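Local coordinates for uncharacterized protein (Mycobacterium tuberculosis, PDB 6Y56) that is the nucleotidyltransferase toxin MenT4 of a toxin-antitoxin system, which probably inhibits growth by modifying RNA, as a related toxin does with tRNA acceptor stems, at residues A162-Y174 and D182-I194. Sequence-based numbering, arbitrary orientation.
Sequences AEAEACAEKLARY and DLYDLNHFASRTI
Lys170 forms salt bridges to two aspartates of helix 182-189. Its NZ lies 2.8 Å from Asp182 OD1 and 2.6 Å from Asp185 OD2. The chain bends at chi2 (-75°) and then runs straight, which carries NZ there. Asp185 OD2 uses its anti lone pair; Asp182 OD1 is approached from the anti side, tilted from the plane. Arg173 completes the network: NE and NH2 take the syn lone pairs of Asp182 side-on, the flat groups 11° from coplanar. Asp182 OD1 thus accepts from Lys170 NZ and Arg173 NH2. At the other end Arg192 makes a two-nitrogen, side-on salt bridge to Glu163, NE to OE2 at 2.8 Å and NH2 to OE1 at 2.9 Å, both tilted out of the carboxylate plane. The helices form a roughly antiparallel hairpin, packed knobs-into-holes. Lys170, Arg173 and the Asp182-x-x-Asp185 pair probably match conserved motifs of AbiEii-type toxins, consistent with an active-site location. Phe189 fits among Glu163, Ala166, Cys167 and Lys170, with Cys167 CB over its ring centre and Glu163 CG at its edge. Leu186 puts CD1 over one face of Tyr174 and CD2 against Leu171. Two waters each bridge Glu163 OE2 and Thr193 O. Farther out, Arg64 also pairs with Asp185 OD2, and Leu54 touches Asp185 and Phe189.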
loop_
_atom_site.group_PDB
_atom_site.type_symbol
_atom_site.label_atom_id
_atom_site.label_comp_id
_atom_site.label_asym_id
_atom_site.label_seq_id
_atom_site.Cartn_x
_atom_site.Cartn_y
_atom_site.Cartn_z
ATOM N N ALA A 162 -4.271 5.991 7.933
ATOM C CA ALA A 162 -4.934 7.252 7.642
ATOM C C ALA A 162 -4.532 7.730 6.259
ATOM O O ALA A 162 -3.399 7.518 5.808
ATOM C CB ALA A 162 -4.532 8.303 8.672
ATOM N N GLU A 163 -5.469 8.393 5.578
ATOM C CA GLU A 163 -5.239 8.773 4.193
ATOM C C GLU A 163 -4.052 9.724 4.039
ATOM O O GLU A 163 -3.282 9.598 3.084
ATOM C CB GLU A 163 -6.508 9.359 3.580
ATOM C CG GLU A 163 -6.353 9.575 2.100
ATOM C CD GLU A 163 -7.651 9.889 1.397
ATOM O OE1 GLU A 163 -8.728 9.546 1.935
ATOM O OE2 GLU A 163 -7.578 10.459 0.287
ATOM N N ALA A 164 -3.887 10.680 4.957
ATOM C CA ALA A 164 -2.742 11.588 4.870
ATOM C C ALA A 164 -1.433 10.825 5.006
ATOM O O ALA A 164 -0.436 11.159 4.350
ATOM C CB ALA A 164 -2.826 12.646 5.966
ATOM N N GLU A 165 -1.411 9.808 5.874
ATOM C CA GLU A 165 -0.206 9.012 6.059
ATOM C C GLU A 165 0.051 8.104 4.860
ATOM O O GLU A 165 1.202 7.897 4.474
ATOM C CB GLU A 165 -0.291 8.225 7.366
ATOM C CG GLU A 165 0.988 7.491 7.709
ATOM C CD GLU A 165 1.123 7.195 9.182
ATOM O OE1 GLU A 165 0.107 7.246 9.914
ATOM O OE2 GLU A 165 2.252 6.902 9.617
ATOM N N ALA A 166 -1.003 7.543 4.264
ATOM C CA ALA A 166 -0.813 6.734 3.063
ATOM C C ALA A 166 -0.202 7.564 1.941
ATOM O O ALA A 166 0.700 7.101 1.227
ATOM C CB ALA A 166 -2.155 6.151 2.613
ATOM N N CYS A 167 -0.667 8.806 1.789
ATOM C CA CYS A 167 -0.115 9.675 0.762
ATOM C C CYS A 167 1.345 10.006 1.065
ATOM O O CYS A 167 2.206 9.925 0.176
ATOM C CB CYS A 167 -0.972 10.933 0.660
ATOM S SG CYS A 167 -0.552 11.989 -0.729
ATOM N N ALA A 168 1.658 10.312 2.330
ATOM C CA ALA A 168 3.042 10.600 2.707
ATOM C C ALA A 168 3.951 9.399 2.459
ATOM O O ALA A 168 5.087 9.561 1.996
ATOM C CB ALA A 168 3.108 11.046 4.170
ATOM N N GLU A 169 3.471 8.181 2.751
ATOM C CA GLU A 169 4.275 6.994 2.487
ATOM C C GLU A 169 4.510 6.804 0.994
ATOM O O GLU A 169 5.613 6.429 0.570
ATOM C CB GLU A 169 3.611 5.756 3.093
ATOM C CG GLU A 169 3.695 5.721 4.609
ATOM C CD GLU A 169 3.609 4.326 5.193
ATOM O OE1 GLU A 169 3.243 3.376 4.468
ATOM O OE2 GLU A 169 3.898 4.189 6.394
ATOM N N LYS A 170 3.496 7.070 0.175
ATOM C CA LYS A 170 3.677 6.954 -1.268
ATOM C C LYS A 170 4.704 7.951 -1.765
ATOM O O LYS A 170 5.578 7.608 -2.570
ATOM C CB LYS A 170 2.346 7.181 -1.984
ATOM C CG LYS A 170 1.398 6.000 -1.966
ATOM C CD LYS A 170 1.854 4.932 -2.947
ATOM C CE LYS A 170 1.054 3.671 -2.738
ATOM N NZ LYS A 170 1.441 2.673 -3.756
ATOM N N LEU A 171 4.636 9.184 -1.268
ATOM C CA LEU A 171 5.598 10.201 -1.665
ATOM C C LEU A 171 7.002 9.868 -1.185
ATOM O O LEU A 171 7.992 10.220 -1.842
ATOM C CB LEU A 171 5.161 11.546 -1.092
ATOM C CG LEU A 171 3.897 12.158 -1.686
ATOM C CD1 LEU A 171 3.376 13.301 -0.814
ATOM C CD2 LEU A 171 4.174 12.612 -3.118
ATOM N N ALA A 172 7.107 9.226 -0.021
ATOM C CA ALA A 172 8.414 8.850 0.498
ATOM C C ALA A 172 9.083 7.808 -0.384
ATOM O O ALA A 172 10.296 7.859 -0.603
ATOM C CB ALA A 172 8.281 8.349 1.938
ATOM N N ARG A 173 8.324 6.856 -0.898
ATOM C CA ARG A 173 8.934 5.904 -1.821
ATOM C C ARG A 173 9.192 6.534 -3.183
ATOM O O ARG A 173 10.243 6.290 -3.792
ATOM C CB ARG A 173 8.064 4.669 -1.969
ATOM C CG ARG A 173 8.682 3.676 -2.948
ATOM C CD ARG A 173 8.240 2.263 -2.653
ATOM N NE ARG A 173 6.857 2.058 -3.055
ATOM C CZ ARG A 173 6.130 1.008 -2.699
ATOM N NH1 ARG A 173 6.657 0.075 -1.916
ATOM N NH2 ARG A 173 4.877 0.896 -3.118
ATOM N N TYR A 174 8.246 7.343 -3.671
ATOM C CA TYR A 174 8.405 8.027 -4.952
ATOM C C TYR A 174 9.681 8.847 -4.979
ATOM O O TYR A 174 10.331 8.958 -6.027
ATOM C CB TYR A 174 7.186 8.925 -5.149
ATOM C CG TYR A 174 6.919 9.446 -6.538
ATOM C CD1 TYR A 174 6.409 8.624 -7.534
ATOM C CD2 TYR A 174 7.102 10.787 -6.828
ATOM C CE1 TYR A 174 6.130 9.130 -8.801
ATOM C CE2 TYR A 174 6.827 11.299 -8.076
ATOM C CZ TYR A 174 6.347 10.470 -9.051
ATOM O OH TYR A 174 6.081 11.004 -10.296
ATOM N N ASP A 182 2.993 3.370 -7.955
ATOM C CA ASP A 182 2.941 4.501 -7.036
ATOM C C ASP A 182 2.446 5.752 -7.749
ATOM O O ASP A 182 1.681 6.535 -7.177
ATOM C CB ASP A 182 4.319 4.784 -6.450
ATOM C CG ASP A 182 4.753 3.772 -5.406
ATOM O OD1 ASP A 182 3.925 2.962 -4.945
ATOM O OD2 ASP A 182 5.957 3.780 -5.070
ATOM N N LEU A 183 2.885 5.965 -8.996
ATOM C CA LEU A 183 2.382 7.093 -9.775
ATOM C C LEU A 183 0.867 7.015 -9.938
ATOM O O LEU A 183 0.161 8.018 -9.784
ATOM C CB LEU A 183 3.063 7.103 -11.143
ATOM C CG LEU A 183 2.573 8.142 -12.158
ATOM C CD1 LEU A 183 2.837 9.557 -11.648
ATOM C CD2 LEU A 183 3.249 7.913 -13.497
ATOM N N TYR A 184 0.350 5.828 -10.264
ATOM C CA TYR A 184 -1.093 5.653 -10.377
ATOM C C TYR A 184 -1.800 6.040 -9.078
ATOM O O TYR A 184 -2.822 6.737 -9.086
ATOM C CB TYR A 184 -1.419 4.200 -10.755
ATOM C CG TYR A 184 -2.899 3.958 -10.848
ATOM C CD1 TYR A 184 -3.653 3.642 -9.717
ATOM C CD2 TYR A 184 -3.563 4.096 -12.061
ATOM C CE1 TYR A 184 -5.011 3.448 -9.793
ATOM C CE2 TYR A 184 -4.933 3.902 -12.148
ATOM C CZ TYR A 184 -5.648 3.590 -11.010
ATOM O OH TYR A 184 -7.015 3.410 -11.098
ATOM N N ASP A 185 -1.294 5.547 -7.945
ATOM C CA ASP A 185 -1.950 5.819 -6.669
ATOM C C ASP A 185 -1.888 7.301 -6.324
ATOM O O ASP A 185 -2.869 7.869 -5.839
ATOM C CB ASP A 185 -1.331 4.964 -5.562
ATOM C CG ASP A 185 -1.569 3.467 -5.751
ATOM O OD1 ASP A 185 -2.462 3.059 -6.535
ATOM O OD2 ASP A 185 -0.833 2.695 -5.102
ATOM N N LEU A 186 -0.748 7.941 -6.590
ATOM C CA LEU A 186 -0.632 9.374 -6.338
ATOM C C LEU A 186 -1.576 10.163 -7.225
ATOM O O LEU A 186 -2.088 11.210 -6.806
ATOM C CB LEU A 186 0.809 9.832 -6.556
ATOM C CG LEU A 186 1.762 9.431 -5.428
ATOM C CD1 LEU A 186 3.185 9.678 -5.876
ATOM C CD2 LEU A 186 1.449 10.205 -4.166
ATOM N N ASN A 187 -1.815 9.681 -8.451
ATOM C CA ASN A 187 -2.790 10.329 -9.319
ATOM C C ASN A 187 -4.186 10.299 -8.708
ATOM O O ASN A 187 -4.951 11.256 -8.876
ATOM C CB ASN A 187 -2.768 9.681 -10.705
ATOM C CG ASN A 187 -3.693 10.370 -11.686
ATOM O OD1 ASN A 187 -3.419 11.483 -12.124
ATOM N ND2 ASN A 187 -4.787 9.709 -12.038
ATOM N N HIS A 188 -4.536 9.221 -7.990
ATOM C CA HIS A 188 -5.801 9.201 -7.261
ATOM C C HIS A 188 -5.775 10.152 -6.077
ATOM O O HIS A 188 -6.745 10.879 -5.854
ATOM C CB HIS A 188 -6.138 7.784 -6.805
ATOM C CG HIS A 188 -6.904 7.001 -7.816
ATOM N ND1 HIS A 188 -8.239 7.227 -8.078
ATOM C CD2 HIS A 188 -6.520 5.998 -8.637
ATOM C CE1 HIS A 188 -8.642 6.392 -9.021
ATOM N NE2 HIS A 188 -7.619 5.634 -9.375
ATOM N N PHE A 189 -4.687 10.162 -5.296
ATOM C CA PHE A 189 -4.633 11.098 -4.175
ATOM C C PHE A 189 -4.790 12.525 -4.676
ATOM O O PHE A 189 -5.433 13.356 -4.023
ATOM C CB PHE A 189 -3.324 10.961 -3.391
ATOM C CG PHE A 189 -3.260 9.763 -2.490
ATOM C CD1 PHE A 189 -4.105 9.628 -1.405
ATOM C CD2 PHE A 189 -2.339 8.767 -2.735
ATOM C CE1 PHE A 189 -4.032 8.510 -0.588
ATOM C CE2 PHE A 189 -2.251 7.656 -1.918
ATOM C CZ PHE A 189 -3.101 7.522 -0.847
ATOM N N ALA A 190 -4.248 12.811 -5.861
ATOM C CA ALA A 190 -4.325 14.151 -6.427
ATOM C C ALA A 190 -5.743 14.558 -6.791
ATOM O O ALA A 190 -6.000 15.754 -6.972
ATOM C CB ALA A 190 -3.425 14.243 -7.656
ATOM N N SER A 191 -6.657 13.601 -6.920
ATOM C CA SER A 191 -8.056 13.883 -7.216
ATOM C C SER A 191 -8.917 13.975 -5.966
ATOM O O SER A 191 -10.119 14.235 -6.078
ATOM C CB SER A 191 -8.630 12.808 -8.146
ATOM O OG SER A 191 -8.883 11.621 -7.420
ATOM N N ARG A 192 -8.342 13.766 -4.789
ATOM C CA ARG A 192 -9.070 13.748 -3.530
ATOM C C ARG A 192 -8.624 14.916 -2.662
ATOM O O ARG A 192 -7.654 15.614 -2.971
ATOM C CB ARG A 192 -8.843 12.411 -2.811
ATOM C CG ARG A 192 -9.397 11.219 -3.601
ATOM C CD ARG A 192 -8.872 9.872 -3.103
ATOM N NE ARG A 192 -9.268 9.604 -1.728
ATOM C CZ ARG A 192 -10.415 9.032 -1.377
ATOM N NH1 ARG A 192 -11.285 8.655 -2.304
ATOM N NH2 ARG A 192 -10.684 8.841 -0.094
ATOM N N THR A 193 -9.358 15.140 -1.574
ATOM C CA THR A 193 -8.950 16.160 -0.616
ATOM C C THR A 193 -7.614 15.767 -0.007
ATOM O O THR A 193 -7.407 14.609 0.359
ATOM C CB THR A 193 -10.006 16.294 0.480
ATOM O OG1 THR A 193 -11.186 16.887 -0.073
ATOM C CG2 THR A 193 -9.493 17.175 1.609
ATOM N N ILE A 194 -6.696 16.728 0.071
ATOM C CA ILE A 194 -5.366 16.517 0.635
ATOM C C ILE A 194 -5.177 17.515 1.761
ATOM O O ILE A 194 -5.369 18.718 1.564
ATOM C CB ILE A 194 -4.255 16.701 -0.416
ATOM C CG1 ILE A 194 -4.388 15.660 -1.529
ATOM C CG2 ILE A 194 -2.863 16.605 0.232
ATOM C CD1 ILE A 194 -3.287 15.757 -2.582
HETATM O O HOH W 1 -5.778 12.322 -0.458
HETATM O O HOH W 2 -9.377 12.715 0.918
#